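Local coordinates for protein synaptotagmin-1 (Arabidopsis thaliana, PDB 7AS6) that probably binds phospholipids and calcium at membrane contact sites and helps keep the plasma membrane intact during freezing and osmotic stress, at residues D30-I35 against S44-V49. Residues are numbered along the deposited sequence; the frame is centred on the assembly and turned at random.
Sequences DPFVKI and SKKTTV. With CD (cadmium ion), chain B.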
# COMPACT_ATOMS: atom_id res chain seq x y z
N ASP A 30 -9.71 1.19 12.59
CA ASP A 30 -9.26 2.54 12.23
C ASP A 30 -8.06 2.37 11.33
O ASP A 30 -6.91 2.46 11.78
CB ASP A 30 -8.93 3.35 13.49
CG ASP A 30 -10.06 3.33 14.51
OD1 ASP A 30 -11.12 3.93 14.28
OD2 ASP A 30 -9.91 2.72 15.57
N PRO A 31 -8.28 2.09 10.04
CA PRO A 31 -7.17 1.67 9.19
C PRO A 31 -6.34 2.81 8.63
O PRO A 31 -6.85 3.89 8.29
CB PRO A 31 -7.87 0.90 8.06
CG PRO A 31 -9.25 1.44 8.02
CD PRO A 31 -9.58 1.73 9.45
N PHE A 32 -5.05 2.53 8.53
CA PHE A 32 -4.11 3.26 7.69
C PHE A 32 -3.21 2.25 6.98
O PHE A 32 -3.15 1.07 7.35
CB PHE A 32 -3.30 4.25 8.53
CG PHE A 32 -2.41 3.62 9.55
CD1 PHE A 32 -2.91 3.23 10.80
CD2 PHE A 32 -1.06 3.45 9.30
CE1 PHE A 32 -2.07 2.67 11.75
CE2 PHE A 32 -0.22 2.89 10.23
CZ PHE A 32 -0.72 2.52 11.47
N VAL A 33 -2.52 2.69 5.92
CA VAL A 33 -1.66 1.80 5.13
C VAL A 33 -0.21 2.28 5.21
O VAL A 33 0.06 3.47 5.06
CB VAL A 33 -2.13 1.74 3.66
CG1 VAL A 33 -1.33 0.72 2.86
CG2 VAL A 33 -3.62 1.41 3.60
N LYS A 34 0.72 1.35 5.44
CA LYS A 34 2.15 1.62 5.25
C LYS A 34 2.60 1.07 3.90
O LYS A 34 2.21 -0.04 3.50
CB LYS A 34 3.00 1.02 6.39
CG LYS A 34 2.80 1.70 7.75
CD LYS A 34 3.81 1.20 8.80
CE LYS A 34 3.52 1.80 10.20
NZ LYS A 34 4.37 1.22 11.29
N ILE A 35 3.40 1.84 3.18
CA ILE A 35 3.90 1.43 1.87
C ILE A 35 5.42 1.51 1.91
O ILE A 35 5.98 2.55 2.28
CB ILE A 35 3.35 2.29 0.72
CG1 ILE A 35 1.83 2.28 0.67
CG2 ILE A 35 3.93 1.81 -0.62
CD1 ILE A 35 1.19 3.44 1.42
N SER A 44 9.42 4.04 5.29
CA SER A 44 8.11 3.76 4.72
C SER A 44 7.23 5.01 4.76
O SER A 44 7.46 5.94 5.54
CB SER A 44 7.44 2.61 5.49
OG SER A 44 7.70 2.72 6.88
N LYS A 45 6.25 5.06 3.85
CA LYS A 45 5.24 6.10 3.82
C LYS A 45 3.95 5.56 4.41
O LYS A 45 3.74 4.34 4.45
CB LYS A 45 4.95 6.56 2.39
CG LYS A 45 6.14 6.58 1.46
CD LYS A 45 6.97 7.82 1.66
CE LYS A 45 7.74 8.17 0.40
NZ LYS A 45 7.83 9.65 0.30
N LYS A 46 3.06 6.45 4.82
CA LYS A 46 1.77 5.95 5.25
C LYS A 46 0.64 6.90 4.85
O LYS A 46 0.84 8.10 4.68
CB LYS A 46 1.75 5.68 6.78
CG LYS A 46 1.96 6.88 7.68
CD LYS A 46 1.91 6.40 9.17
CE LYS A 46 1.76 7.57 10.17
NZ LYS A 46 1.49 7.10 11.58
N THR A 47 -0.54 6.31 4.69
CA THR A 47 -1.75 7.08 4.51
C THR A 47 -2.26 7.62 5.84
O THR A 47 -1.77 7.28 6.92
CB THR A 47 -2.87 6.24 3.90
OG1 THR A 47 -3.39 5.38 4.92
CG2 THR A 47 -2.37 5.42 2.68
N THR A 48 -3.30 8.44 5.75
CA THR A 48 -3.98 8.90 6.93
C THR A 48 -4.75 7.75 7.57
O THR A 48 -5.00 6.71 6.95
CB THR A 48 -4.94 10.04 6.61
OG1 THR A 48 -5.88 9.61 5.61
CG2 THR A 48 -4.17 11.23 6.10
N VAL A 49 -5.09 7.94 8.84
CA VAL A 49 -5.95 7.03 9.59
C VAL A 49 -7.39 7.34 9.24
O VAL A 49 -7.81 8.50 9.34
CB VAL A 49 -5.73 7.19 11.10
CG1 VAL A 49 -6.80 6.42 11.89
CG2 VAL A 49 -4.32 6.74 11.52
CD CD B . -8.48 0.88 16.30
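I35 and K45 form an antiparallel hydrogen-bonded pair: I35 N reaches K45 O at 2.8 Å, and K45 N returns to I35 O at 3.0 Å. One residue along, K34 and K46 make the adjoining non-hydrogen-bonded pair, and T47 N then binds V33 O at 2.9 Å.

At this point a side chain replaces the backbone. V33 N donates to T47 OG1 (3.0 Å, 159° at the hydrogen), because chi1 of 75° sets the hydroxyl between the threonine's own N and carbonyl carbon, turned to 31-35. The same hydroxyl donates to the next residue's carbonyl, T48 O, at 2.9 Å, so one oxygen both accepts from V33 N and donates along its own chain, which stays extended as it leaves the ladder. Beyond it, V49 CA makes a CA-H...O contact with P31 O.

Apolar contacts lie on both faces. T47 CG2 meets V33 CB at 3.8 Å on the face that carries I35. On the other, F32 CD1 touches V49 CG2 at 3.9 Å, while the extended K46 chain runs past the ring; its ammonium is too distant for more than a weak cation-pi attraction.

D30, just before strand 31-37, binds cadmium through OD2 at 2.4 Å, in a site shared with the carboxylates of D24, D80 and E82 and the backbone O of W81 that probably takes calcium in the protein; K52 N holds OD1.

This hairpin forms one margin of a C2 beta-sandwich sheet: 45-46 is outermost, 31-37 pairs next with 73-80, and V33, I35 and T47 pack against V14 of strand 8-18 in the opposing sheet, with W58 of strand 57-66 touching V33 and T47.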